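Local coordinates for separin (Saccharomyces cerevisiae, PDB 5U1T), which cleaves the MCD1/SCC1 subunit of cohesin at the onset of anaphase as a caspase-like cysteine protease, held inactive by securin for most of the cell cycle, at residues I353-N358 with I395-N400; K389-I394 with A415-S420; S1236-V1241 with E1372-L1377; I1135-C1140 with G1144-S1149. One frame throughout, in Å; residues are numbered along the deposited sequence.

Contact 1 of 4, residues I353-N358 with I395-N400; sequences IYINSN and ISVLFN
Two nearly parallel helices of the helical domain, 342-357 and 388-404, meet here through one amide-amide hydrogen bond set beside a small apolar patch. The axes of the local segments come within 10.0 Å and run only 15° apart, and the CA atoms of Asn356 and Val397 are 5.7 Å from each other. In Asn356, CG lies opposite the backbone N (chi1 -170°), which carries the amide across toward the facing helix, where OD1 accepts a bond from Asn400 ND2 at 3.1 Å. The bond is moderately bent, and the donor stands 28° off the plane of the accepting carbonyl, although OD1 itself lies close to the Asn400 amide plane. Asn356 supplies a carbonyl oxygen on a short side chain, while Asn400 uses both ends of its amide, its OD1 bonding to a backbone of another protein's chain. A leucine in place of Asn356 would probably deprive Asn400 ND2 of this acceptor and leave its amide less firmly fixed in rotation. Beside the amides, branched Val397 uses both methyls, CG2 resting 3.9 Å from Asn356 CB and CG1 meeting Ile355 CG2 at 4.0 Å. Helix 365-384, which comes between the two in the chain, lies against the same patch, its Leu371 and Leu374 touching Ile355 and its Leu375 touching Val397, while the other protein's chain packs on Asn356 and Asn400.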
loop_
_atom_site.group_PDB
_atom_site.type_symbol
_atom_site.label_atom_id
_atom_site.label_comp_id
_atom_site.label_asym_id
_atom_site.label_seq_id
_atom_site.Cartn_x
_atom_site.Cartn_y
_atom_site.Cartn_z
ATOM N N ILE A 353 13.704 50.096 -28.654
ATOM C CA ILE A 353 12.400 49.674 -29.152
ATOM C C ILE A 353 12.478 49.731 -30.674
ATOM O O ILE A 353 11.932 48.876 -31.370
ATOM C CB ILE A 353 11.234 50.551 -28.612
ATOM C CG1 ILE A 353 10.560 49.904 -27.394
ATOM C CG2 ILE A 353 10.160 50.720 -29.659
ATOM C CD1 ILE A 353 11.432 49.742 -26.175
ATOM N N TYR A 354 13.196 50.728 -31.180
ATOM C CA TYR A 354 13.392 50.880 -32.621
ATOM C C TYR A 354 14.094 49.680 -33.242
ATOM O O TYR A 354 13.649 49.141 -34.259
ATOM C CB TYR A 354 14.196 52.142 -32.927
ATOM C CG TYR A 354 14.585 52.263 -34.381
ATOM C CD1 TYR A 354 13.619 52.424 -35.366
ATOM C CD2 TYR A 354 15.919 52.225 -34.772
ATOM C CE1 TYR A 354 13.967 52.540 -36.703
ATOM C CE2 TYR A 354 16.281 52.339 -36.108
ATOM C CZ TYR A 354 15.298 52.497 -37.069
ATOM O OH TYR A 354 15.639 52.613 -38.401
ATOM N N ILE A 355 15.202 49.283 -32.630
ATOM C CA ILE A 355 15.982 48.163 -33.118
ATOM C C ILE A 355 15.146 46.901 -33.143
ATOM O O ILE A 355 15.055 46.214 -34.159
ATOM C CB ILE A 355 17.198 47.909 -32.247
ATOM C CG1 ILE A 355 18.103 49.131 -32.197
ATOM C CG2 ILE A 355 17.964 46.751 -32.776
ATOM C CD1 ILE A 355 19.115 49.014 -31.084
ATOM N N ASN A 356 14.534 46.603 -32.007
ATOM C CA ASN A 356 13.737 45.394 -31.871
ATOM C C ASN A 356 12.646 45.285 -32.939
ATOM O O ASN A 356 12.403 44.215 -33.507
ATOM C CB ASN A 356 13.107 45.344 -30.484
ATOM C CG ASN A 356 12.467 44.010 -30.197
ATOM O OD1 ASN A 356 12.902 42.985 -30.719
ATOM N ND2 ASN A 356 11.424 44.010 -29.377
ATOM N N SER A 357 12.012 46.415 -33.226
ATOM C CA SER A 357 10.884 46.452 -34.144
ATOM C C SER A 357 11.299 46.204 -35.583
ATOM O O SER A 357 10.486 45.784 -36.406
ATOM C CB SER A 357 10.175 47.798 -34.040
ATOM O OG SER A 357 9.936 48.125 -32.684
ATOM N N ASN A 358 12.563 46.466 -35.887
ATOM C CA ASN A 358 13.034 46.347 -37.253
ATOM C C ASN A 358 14.065 45.253 -37.452
ATOM O O ASN A 358 14.891 45.335 -38.356
ATOM C CB ASN A 358 13.617 47.675 -37.722
ATOM C CG ASN A 358 12.549 48.670 -38.119
ATOM O OD1 ASN A 358 12.685 49.873 -37.892
ATOM N ND2 ASN A 358 11.474 48.171 -38.718
ATOM N N ILE A 395 19.461 41.777 -23.909
ATOM C CA ILE A 395 19.512 40.327 -24.048
ATOM C C ILE A 395 18.340 39.846 -24.886
ATOM O O ILE A 395 18.484 38.956 -25.728
ATOM C CB ILE A 395 19.480 39.619 -22.679
ATOM C CG1 ILE A 395 20.681 40.054 -21.845
ATOM C CG2 ILE A 395 19.482 38.110 -22.854
ATOM C CD1 ILE A 395 20.720 39.439 -20.494
ATOM N N SER A 396 17.179 40.455 -24.660
ATOM C CA SER A 396 15.975 40.093 -25.397
ATOM C C SER A 396 16.144 40.360 -26.895
ATOM O O SER A 396 15.829 39.503 -27.725
ATOM C CB SER A 396 14.757 40.847 -24.849
ATOM O OG SER A 396 14.213 40.196 -23.711
ATOM N N VAL A 397 16.655 41.539 -27.244
ATOM C CA VAL A 397 16.798 41.903 -28.649
ATOM C C VAL A 397 17.806 40.985 -29.336
ATOM O O VAL A 397 17.568 40.515 -30.447
ATOM C CB VAL A 397 17.204 43.381 -28.803
ATOM C CG1 VAL A 397 17.508 43.721 -30.264
ATOM C CG2 VAL A 397 16.091 44.262 -28.276
ATOM N N LEU A 398 18.912 40.702 -28.660
ATOM C CA LEU A 398 19.890 39.752 -29.173
ATOM C C LEU A 398 19.240 38.399 -29.428
ATOM O O LEU A 398 19.467 37.787 -30.475
ATOM C CB LEU A 398 21.069 39.601 -28.203
ATOM C CG LEU A 398 22.152 40.683 -28.235
ATOM C CD1 LEU A 398 23.089 40.506 -27.068
ATOM C CD2 LEU A 398 22.907 40.614 -29.544
ATOM N N PHE A 399 18.423 37.939 -28.483
ATOM C CA PHE A 399 17.777 36.645 -28.635
ATOM C C PHE A 399 16.857 36.607 -29.844
ATOM O O PHE A 399 16.788 35.607 -30.560
ATOM C CB PHE A 399 16.971 36.274 -27.400
ATOM C CG PHE A 399 16.078 35.098 -27.624
ATOM C CD1 PHE A 399 16.604 33.815 -27.668
ATOM C CD2 PHE A 399 14.719 35.268 -27.833
ATOM C CE1 PHE A 399 15.785 32.713 -27.895
ATOM C CE2 PHE A 399 13.899 34.177 -28.059
ATOM C CZ PHE A 399 14.435 32.897 -28.093
ATOM N N ASN A 400 16.138 37.701 -30.052
ATOM C CA ASN A 400 15.192 37.795 -31.153
ATOM C C ASN A 400 15.880 37.804 -32.507
ATOM O O ASN A 400 15.387 37.213 -33.467
ATOM C CB ASN A 400 14.330 39.046 -31.011
ATOM C CG ASN A 400 13.407 38.989 -29.811
ATOM O OD1 ASN A 400 13.089 37.914 -29.286
ATOM N ND2 ASN A 400 12.962 40.159 -29.372
#

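Contact 2 of 4, residues K389-I394 with A415-S420; sequences KRLSNI and ANLEIS
The antiparallel helical hairpin made by helices 388-404 and 408-425, joined by a short loop, is held at this level by leucine and isoleucine side chains. Leu417 reaches over from the second helix and sets its CD2 methyl against two residues one turn apart on the first. Leu391 CD1 is 4.1 Å from Leu417 CD2, and Ile394 CG2 approaches the same methyl, Leu417 CD2, at 4.4 Å. Leu391 and Leu417 both hold CG opposite the backbone N (chi1 -175° and -171°), which extends each side chain toward the other helix and lets the two branched ends meet. The backbones stay well apart, with the CA atoms of Ile394 and Leu417 8.7 Å from each other, a gap that the long, branched leucines span. No hydrogen bond crosses between the two segments. Such neighbouring antiparallel helices, stacked one after another, build the all-helical part of the separase chain, and here helix 365-384 also packs on these residues, Ser379 and Cys382 touching Leu391, Leu378 and Cys382 touching Ile394. Lys437 of helix 431-444 forms a salt bridge with Glu418 OE1 and a hydrogen bond with Ser392 OG, so one ammonium group joins both helices of the hairpin. Ser420 turns its hydroxyl back on its own helix, OG bonding to Asn416 O at 3.2 Å.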
loop_
_atom_site.group_PDB
_atom_site.type_symbol
_atom_site.label_atom_id
_atom_site.label_comp_id
_atom_site.label_asym_id
_atom_site.label_seq_id
_atom_site.Cartn_x
_atom_site.Cartn_y
_atom_site.Cartn_z
ATOM N N LYS A 389 17.310 45.872 -15.388
ATOM C CA LYS A 389 16.097 45.797 -16.193
ATOM C C LYS A 389 16.475 46.174 -17.629
ATOM O O LYS A 389 16.150 45.456 -18.578
ATOM C CB LYS A 389 15.000 46.730 -15.652
ATOM C CG LYS A 389 13.744 46.045 -15.090
ATOM C CD LYS A 389 12.637 47.080 -14.763
ATOM C CE LYS A 389 11.418 46.465 -14.067
ATOM N NZ LYS A 389 10.164 47.293 -14.221
ATOM N N ARG A 390 17.197 47.281 -17.781
ATOM C CA ARG A 390 17.544 47.767 -19.114
ATOM C C ARG A 390 18.497 46.824 -19.869
ATOM O O ARG A 390 18.353 46.640 -21.081
ATOM C CB ARG A 390 18.132 49.180 -19.032
ATOM C CG ARG A 390 17.107 50.211 -18.593
ATOM C CD ARG A 390 17.308 51.568 -19.257
ATOM N NE ARG A 390 16.131 52.422 -19.092
ATOM C CZ ARG A 390 15.793 53.030 -17.956
ATOM N NH1 ARG A 390 16.542 52.886 -16.869
ATOM N NH2 ARG A 390 14.702 53.784 -17.901
ATOM N N LEU A 391 19.451 46.211 -19.172
ATOM C CA LEU A 391 20.307 45.215 -19.822
ATOM C C LEU A 391 19.510 44.006 -20.291
ATOM O O LEU A 391 19.779 43.445 -21.352
ATOM C CB LEU A 391 21.426 44.737 -18.899
ATOM C CG LEU A 391 22.387 43.787 -19.624
ATOM C CD1 LEU A 391 22.963 44.462 -20.862
ATOM C CD2 LEU A 391 23.495 43.339 -18.716
ATOM N N SER A 392 18.530 43.601 -19.494
ATOM C CA SER A 392 17.761 42.410 -19.813
ATOM C C SER A 392 16.930 42.600 -21.079
ATOM O O SER A 392 16.545 41.636 -21.734
ATOM C CB SER A 392 16.867 42.028 -18.651
ATOM O OG SER A 392 16.251 40.801 -18.948
ATOM N N ASN A 393 16.661 43.849 -21.425
ATOM C CA ASN A 393 16.015 44.145 -22.691
ATOM C C ASN A 393 16.966 43.949 -23.879
ATOM O O ASN A 393 16.538 43.570 -24.970
ATOM C CB ASN A 393 15.467 45.574 -22.674
ATOM C CG ASN A 393 14.072 45.665 -22.080
ATOM O OD1 ASN A 393 13.457 44.656 -21.725
ATOM N ND2 ASN A 393 13.564 46.883 -21.973
ATOM N N ILE A 394 18.255 44.212 -23.659
ATOM C CA ILE A 394 19.268 44.059 -24.703
ATOM C C ILE A 394 19.569 42.590 -24.957
ATOM O O ILE A 394 19.887 42.205 -26.081
ATOM C CB ILE A 394 20.570 44.806 -24.339
ATOM C CG1 ILE A 394 20.228 46.240 -23.964
ATOM C CG2 ILE A 394 21.572 44.777 -25.494
ATOM C CD1 ILE A 394 21.407 47.084 -23.724
ATOM N N ALA A 415 23.243 34.100 -24.754
ATOM C CA ALA A 415 23.604 33.297 -23.589
ATOM C C ALA A 415 24.661 33.976 -22.727
ATOM O O ALA A 415 24.515 34.110 -21.511
ATOM C CB ALA A 415 24.105 31.922 -24.037
ATOM N N ASN A 416 25.734 34.416 -23.364
ATOM C CA ASN A 416 26.838 34.985 -22.614
ATOM C C ASN A 416 26.491 36.293 -21.929
ATOM O O ASN A 416 26.953 36.553 -20.828
ATOM C CB ASN A 416 28.039 35.175 -23.514
ATOM C CG ASN A 416 29.327 35.006 -22.770
ATOM O OD1 ASN A 416 29.390 34.296 -21.772
ATOM N ND2 ASN A 416 30.368 35.675 -23.238
ATOM N N LEU A 417 25.670 37.114 -22.570
ATOM C CA LEU A 417 25.274 38.370 -21.956
ATOM C C LEU A 417 24.409 38.090 -20.744
ATOM O O LEU A 417 24.498 38.784 -19.725
ATOM C CB LEU A 417 24.531 39.252 -22.947
ATOM C CG LEU A 417 24.260 40.669 -22.451
ATOM C CD1 LEU A 417 25.523 41.270 -21.913
ATOM C CD2 LEU A 417 23.711 41.504 -23.576
ATOM N N GLU A 418 23.565 37.067 -20.878
ATOM C CA GLU A 418 22.758 36.560 -19.778
ATOM C C GLU A 418 23.657 36.182 -18.605
ATOM O O GLU A 418 23.478 36.669 -17.489
ATOM C CB GLU A 418 21.927 35.355 -20.242
ATOM C CG GLU A 418 20.898 34.876 -19.243
ATOM C CD GLU A 418 20.067 36.028 -18.674
ATOM O OE1 GLU A 418 19.317 36.682 -19.441
ATOM O OE2 GLU A 418 20.170 36.286 -17.451
ATOM N N ILE A 419 24.635 35.322 -18.878
ATOM C CA ILE A 419 25.620 34.926 -17.879
ATOM C C ILE A 419 26.353 36.118 -17.281
ATOM O O ILE A 419 26.564 36.188 -16.064
ATOM C CB ILE A 419 26.652 33.966 -18.465
ATOM C CG1 ILE A 419 26.007 32.608 -18.741
ATOM C CG2 ILE A 419 27.827 33.812 -17.521
ATOM C CD1 ILE A 419 25.368 31.965 -17.516
ATOM N N SER A 420 26.734 37.058 -18.133
ATOM C CA SER A 420 27.423 38.240 -17.659
ATOM C C SER A 420 26.622 38.896 -16.555
ATOM O O SER A 420 27.120 39.055 -15.443
ATOM C CB SER A 420 27.688 39.234 -18.797
ATOM O OG SER A 420 28.802 38.815 -19.566
#

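Contact 3 of 4, residues S1236-V1241 with E1372-L1377; sequences SWFNGV and ECLSFL
Two chain reversals face each other here, with the CA atoms of Phe1238 and Phe1376 10.4 Å apart. On one side, the chain leaving helix 1209-1237 folds into a type II turn, in which Val1241 N bonds to Phe1238 O at 3.0 Å; Gly1240 has a positive phi at which a CB would collide with the preceding carbonyl. On the other side, a type I turn is closed by Leu1377 N to Leu1374 O. The gap is bridged by two phenylalanines in an edge-to-face stack, the edge of Phe1376 directed at the face of Phe1238. Their planes stand 65° apart, and the ring centroids are 5.1 Å from each other. Phe1376 CZ sits over the centre of the Phe1238 ring, 3.8 Å above its plane. Phe1376 carries CG between its own N and carbonyl carbon (chi1 59°), a crowded position that swings the ring out from the turn. Within the protease region of family C50 these rings join the end of helix 1209-1237 to the loop between strands 1353-1362 and 1382-1385. Leu1374 fills in beside them: its CD1 is 4.1 Å from Phe1238 CE1, and its CB lies over the rim of one face of the Phe1376 ring. Large flat rings suit a place where the backbones stand so far apart. Further along, Phe1376 meets the ring of Phe1245, while Ser1375 OG bonds to Glu1234 of the helix.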
loop_
_atom_site.group_PDB
_atom_site.type_symbol
_atom_site.label_atom_id
_atom_site.label_comp_id
_atom_site.label_asym_id
_atom_site.label_seq_id
_atom_site.Cartn_x
_atom_site.Cartn_y
_atom_site.Cartn_z
ATOM N N SER A 1236 -22.918 -47.812 22.508
ATOM C CA SER A 1236 -22.317 -46.895 23.465
ATOM C C SER A 1236 -23.077 -45.597 23.524
ATOM O O SER A 1236 -23.500 -45.145 24.593
ATOM C CB SER A 1236 -20.867 -46.594 23.113
ATOM O OG SER A 1236 -20.030 -47.667 23.479
ATOM N N TRP A 1237 -23.204 -45.002 22.364
ATOM C CA TRP A 1237 -23.784 -43.706 22.241
ATOM C C TRP A 1237 -25.252 -43.561 22.511
ATOM O O TRP A 1237 -25.672 -42.505 22.912
ATOM C CB TRP A 1237 -23.430 -43.155 20.880
ATOM C CG TRP A 1237 -21.993 -42.983 20.719
ATOM C CD1 TRP A 1237 -21.053 -43.389 21.562
ATOM C CD2 TRP A 1237 -21.324 -42.334 19.652
ATOM N NE1 TRP A 1237 -19.823 -43.052 21.101
ATOM C CE2 TRP A 1237 -19.971 -42.390 19.922
ATOM C CE3 TRP A 1237 -21.744 -41.707 18.492
ATOM C CZ2 TRP A 1237 -19.036 -41.856 19.079
ATOM C CZ3 TRP A 1237 -20.820 -41.179 17.667
ATOM C CH2 TRP A 1237 -19.487 -41.255 17.953
ATOM N N PHE A 1238 -26.041 -44.597 22.301
ATOM C CA PHE A 1238 -27.470 -44.468 22.525
ATOM C C PHE A 1238 -28.011 -45.411 23.564
ATOM O O PHE A 1238 -29.125 -45.885 23.453
ATOM C CB PHE A 1238 -28.209 -44.676 21.225
ATOM C CG PHE A 1238 -27.598 -43.968 20.085
ATOM C CD1 PHE A 1238 -26.493 -44.463 19.480
ATOM C CD2 PHE A 1238 -28.131 -42.798 19.634
ATOM C CE1 PHE A 1238 -25.924 -43.803 18.435
ATOM C CE2 PHE A 1238 -27.569 -42.136 18.583
ATOM C CZ PHE A 1238 -26.464 -42.642 17.984
ATOM N N ASN A 1239 -27.228 -45.669 24.592
ATOM C CA ASN A 1239 -27.656 -46.598 25.598
ATOM C C ASN A 1239 -28.901 -46.091 26.268
ATOM O O ASN A 1239 -28.886 -45.120 26.993
ATOM C CB ASN A 1239 -26.541 -46.907 26.588
ATOM C CG ASN A 1239 -25.847 -45.676 27.067
ATOM O OD1 ASN A 1239 -26.073 -44.583 26.552
ATOM N ND2 ASN A 1239 -24.996 -45.835 28.060
ATOM N N GLY A 1240 -30.002 -46.748 25.958
ATOM C CA GLY A 1240 -31.267 -46.407 26.547
ATOM C C GLY A 1240 -32.154 -45.506 25.744
ATOM O O GLY A 1240 -33.296 -45.323 26.102
ATOM N N VAL A 1241 -31.658 -44.955 24.651
ATOM C CA VAL A 1241 -32.472 -44.031 23.888
ATOM C C VAL A 1241 -32.571 -44.276 22.402
ATOM O O VAL A 1241 -32.807 -43.356 21.652
ATOM C CB VAL A 1241 -32.020 -42.592 24.121
ATOM C CG1 VAL A 1241 -32.429 -42.134 25.494
ATOM C CG2 VAL A 1241 -30.524 -42.486 23.973
ATOM N N GLU A 1372 -27.504 -44.064 8.638
ATOM C CA GLU A 1372 -28.607 -44.859 8.136
ATOM C C GLU A 1372 -28.320 -46.355 8.220
ATOM O O GLU A 1372 -29.212 -47.162 8.036
ATOM C CB GLU A 1372 -28.938 -44.456 6.694
ATOM C CG GLU A 1372 -29.372 -42.989 6.539
ATOM C CD GLU A 1372 -28.200 -42.013 6.295
ATOM O OE1 GLU A 1372 -27.033 -42.384 6.550
ATOM O OE2 GLU A 1372 -28.452 -40.875 5.839
ATOM N N CYS A 1373 -27.092 -46.737 8.535
ATOM C CA CYS A 1373 -26.788 -48.153 8.610
ATOM C C CYS A 1373 -26.719 -48.699 10.041
ATOM O O CYS A 1373 -26.532 -49.901 10.244
ATOM C CB CYS A 1373 -25.504 -48.421 7.842
ATOM S SG CYS A 1373 -25.807 -48.152 6.031
ATOM N N LEU A 1374 -26.906 -47.829 11.031
ATOM C CA LEU A 1374 -27.131 -48.289 12.404
ATOM C C LEU A 1374 -28.370 -49.205 12.448
ATOM O O LEU A 1374 -29.345 -48.980 11.718
ATOM C CB LEU A 1374 -27.287 -47.098 13.353
ATOM C CG LEU A 1374 -26.015 -46.256 13.466
ATOM C CD1 LEU A 1374 -26.137 -45.160 14.520
ATOM C CD2 LEU A 1374 -24.824 -47.145 13.745
ATOM N N SER A 1375 -28.329 -50.237 13.287
ATOM C CA SER A 1375 -29.367 -51.275 13.251
ATOM C C SER A 1375 -30.786 -50.732 13.496
ATOM O O SER A 1375 -31.756 -51.262 12.944
ATOM C CB SER A 1375 -29.060 -52.376 14.261
ATOM O OG SER A 1375 -29.129 -51.872 15.582
ATOM N N PHE A 1376 -30.897 -49.667 14.288
ATOM C CA PHE A 1376 -32.190 -49.043 14.516
ATOM C C PHE A 1376 -32.560 -48.000 13.458
ATOM O O PHE A 1376 -33.608 -47.382 13.548
ATOM C CB PHE A 1376 -32.239 -48.417 15.913
ATOM C CG PHE A 1376 -31.180 -47.364 16.179
ATOM C CD1 PHE A 1376 -31.419 -46.028 15.890
ATOM C CD2 PHE A 1376 -29.969 -47.708 16.772
ATOM C CE1 PHE A 1376 -30.440 -45.042 16.154
ATOM C CE2 PHE A 1376 -28.988 -46.734 17.036
ATOM C CZ PHE A 1376 -29.227 -45.405 16.733
ATOM N N LEU A 1377 -31.711 -47.805 12.454
ATOM C CA LEU A 1377 -32.048 -46.892 11.355
ATOM C C LEU A 1377 -32.177 -47.615 10.014
ATOM O O LEU A 1377 -32.935 -47.178 9.159
ATOM C CB LEU A 1377 -31.009 -45.771 11.235
ATOM C CG LEU A 1377 -31.000 -44.775 12.397
ATOM C CD1 LEU A 1377 -30.095 -43.588 12.117
ATOM C CD2 LEU A 1377 -32.422 -44.322 12.736
#

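Contact 4 of 4, residues I1135-C1140 with G1144-S1149; sequences ITIDFC and GNLLLS
Strands 1132-1139 and 1146-1152 run antiparallel, their local axes 4.7 Å apart and 159° between directions, and exchange backbone bonds in the pairs Thr1136-Ser1149 and Asp1138-Leu1147, the one from Ser1149 N to Thr1136 O being weak. Where the hairpin begins to turn, Cys1140 faces two residues at once: Gly1144 N bonds to Cys1140 O, and Cys1140 N to Asn1145 O at 2.9 Å. This is a G1 beta bulge, and Gly1144 fits its first position because the positive phi (85°) would press a CB against the preceding carbonyl. Phe1139 has CG opposite its backbone N, laying the ring along the turn so that CE1 meets Gly1144 O with the ring edge; Phe1180 stacks on this ring. Replacing Phe1139 by an alanine is likely to cost the Phe1180 ring its stacking partner and to open a gap beside Gly1144. On the same face, Ile1137 branches toward two leucines, CG2 lying 4.2 Å from Leu1146 CD1 and CG1 4.4 Å from Leu1148 CD2. The opposite face carries Thr1136, Asp1138, Leu1147 and Ser1149. There Leu1147 CD1 lies 4.0 Å from Cys1140 CB, while Asp1138 OD1 accepts from Phe1139 N at 2.9 Å, and Ser1149 OG bonds to His1160. With strand 1353-1362 pairing parallel to the first strand and 1157-1163 antiparallel to the second, this is a beta hairpin set inside a mixed sheet of the protease region.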
loop_
_atom_site.group_PDB
_atom_site.type_symbol
_atom_site.label_atom_id
_atom_site.label_comp_id
_atom_site.label_asym_id
_atom_site.label_seq_id
_atom_site.Cartn_x
_atom_site.Cartn_y
_atom_site.Cartn_z
ATOM N N ILE A 1135 -35.352 -35.308 12.876
ATOM C CA ILE A 1135 -34.409 -35.550 13.944
ATOM C C ILE A 1135 -33.047 -34.959 13.585
ATOM O O ILE A 1135 -32.453 -35.339 12.569
ATOM C CB ILE A 1135 -34.285 -37.044 14.217
ATOM C CG1 ILE A 1135 -35.636 -37.578 14.684
ATOM C CG2 ILE A 1135 -33.214 -37.318 15.235
ATOM C CD1 ILE A 1135 -35.682 -39.071 14.938
ATOM N N THR A 1136 -32.564 -34.021 14.401
ATOM C CA THR A 1136 -31.240 -33.452 14.170
ATOM C C THR A 1136 -30.196 -34.313 14.885
ATOM O O THR A 1136 -30.483 -34.947 15.913
ATOM C CB THR A 1136 -31.153 -31.969 14.620
ATOM O OG1 THR A 1136 -31.384 -31.875 16.024
ATOM C CG2 THR A 1136 -32.225 -31.143 13.937
ATOM N N ILE A 1137 -29.018 -34.385 14.279
ATOM C CA ILE A 1137 -27.857 -35.081 14.824
ATOM C C ILE A 1137 -26.680 -34.105 14.760
ATOM O O ILE A 1137 -26.242 -33.659 13.677
ATOM C CB ILE A 1137 -27.515 -36.379 14.054
ATOM C CG1 ILE A 1137 -28.744 -37.271 13.924
ATOM C CG2 ILE A 1137 -26.356 -37.121 14.711
ATOM C CD1 ILE A 1137 -28.455 -38.603 13.279
ATOM N N ASP A 1138 -26.181 -33.746 15.928
ATOM C CA ASP A 1138 -25.222 -32.667 16.006
ATOM C C ASP A 1138 -24.172 -33.028 17.029
ATOM O O ASP A 1138 -24.323 -33.995 17.783
ATOM C CB ASP A 1138 -25.914 -31.349 16.362
ATOM C CG ASP A 1138 -25.387 -30.184 15.558
ATOM O OD1 ASP A 1138 -24.130 -30.045 15.443
ATOM O OD2 ASP A 1138 -26.234 -29.415 15.017
ATOM N N PHE A 1139 -23.090 -32.267 17.034
ATOM C CA PHE A 1139 -22.030 -32.538 17.974
ATOM C C PHE A 1139 -21.739 -31.283 18.760
ATOM O O PHE A 1139 -21.727 -30.187 18.194
ATOM C CB PHE A 1139 -20.805 -33.039 17.245
ATOM C CG PHE A 1139 -19.600 -33.148 18.110
ATOM C CD1 PHE A 1139 -19.590 -34.001 19.199
ATOM C CD2 PHE A 1139 -18.462 -32.410 17.824
ATOM C CE1 PHE A 1139 -18.471 -34.115 19.987
ATOM C CE2 PHE A 1139 -17.339 -32.522 18.609
ATOM C CZ PHE A 1139 -17.342 -33.375 19.689
ATOM N N CYS A 1140 -21.546 -31.434 20.066
ATOM C CA CYS A 1140 -21.287 -30.285 20.923
ATOM C C CYS A 1140 -19.793 -30.084 21.085
ATOM O O CYS A 1140 -19.105 -30.893 21.719
ATOM C CB CYS A 1140 -21.950 -30.445 22.288
ATOM S SG CYS A 1140 -21.803 -28.988 23.357
ATOM N N GLY A 1144 -18.458 -32.067 23.928
ATOM C CA GLY A 1144 -18.191 -33.342 23.283
ATOM C C GLY A 1144 -19.425 -34.222 23.206
ATOM O O GLY A 1144 -19.353 -35.353 22.724
ATOM N N ASN A 1145 -20.556 -33.705 23.685
ATOM C CA ASN A 1145 -21.803 -34.465 23.701
ATOM C C ASN A 1145 -22.355 -34.705 22.306
ATOM O O ASN A 1145 -22.235 -33.844 21.437
ATOM C CB ASN A 1145 -22.892 -33.744 24.528
ATOM C CG ASN A 1145 -22.552 -33.630 26.004
ATOM O OD1 ASN A 1145 -21.848 -34.466 26.561
ATOM N ND2 ASN A 1145 -23.059 -32.582 26.640
ATOM N N LEU A 1146 -22.991 -35.855 22.101
ATOM C CA LEU A 1146 -23.876 -36.010 20.950
ATOM C C LEU A 1146 -25.186 -35.307 21.276
ATOM O O LEU A 1146 -25.588 -35.216 22.435
ATOM C CB LEU A 1146 -24.113 -37.476 20.612
ATOM C CG LEU A 1146 -24.801 -37.767 19.276
ATOM C CD1 LEU A 1146 -23.879 -37.461 18.109
ATOM C CD2 LEU A 1146 -25.247 -39.217 19.237
ATOM N N LEU A 1147 -25.836 -34.788 20.249
ATOM C CA LEU A 1147 -26.996 -33.937 20.428
ATOM C C LEU A 1147 -28.101 -34.353 19.490
ATOM O O LEU A 1147 -27.969 -34.219 18.277
ATOM C CB LEU A 1147 -26.649 -32.472 20.168
ATOM C CG LEU A 1147 -25.634 -31.727 21.024
ATOM C CD1 LEU A 1147 -25.606 -30.291 20.562
ATOM C CD2 LEU A 1147 -25.991 -31.817 22.498
ATOM N N LEU A 1148 -29.199 -34.838 20.053
ATOM C CA LEU A 1148 -30.362 -35.206 19.271
ATOM C C LEU A 1148 -31.519 -34.245 19.551
ATOM O O LEU A 1148 -31.723 -33.826 20.680
ATOM C CB LEU A 1148 -30.774 -36.644 19.592
ATOM C CG LEU A 1148 -29.663 -37.694 19.608
ATOM C CD1 LEU A 1148 -30.244 -39.069 19.896
ATOM C CD2 LEU A 1148 -28.914 -37.699 18.287
ATOM N N SER A 1149 -32.272 -33.891 18.520
ATOM C CA SER A 1149 -33.548 -33.214 18.721
ATOM C C SER A 1149 -34.549 -33.843 17.795
ATOM O O SER A 1149 -34.175 -34.454 16.798
ATOM C CB SER A 1149 -33.443 -31.716 18.448
ATOM O OG SER A 1149 -32.521 -31.120 19.333
#

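In the fold
From the N terminus, contact 1 opens at 353-358 and contact 2 at 389-394; contact 1 then closes at 395-400 before contact 2 closes at 415-420, so the two loops cross. They share helix 388-404 and touch where Ile395 and Leu398 meet Leu417, tying successive helices of the N-terminal helical domain. Roughly 700 residues later, on the other side of the chain's centre, contact 4 closes a tight hairpin at 1135-1149, and contact 3 follows in series, spanning 131 residues to join the end of a long helix to a loop. Phe1238 packs on Leu1146 and Leu1148, joining these two. About 97 to 111 Å separates the centres of the two groups.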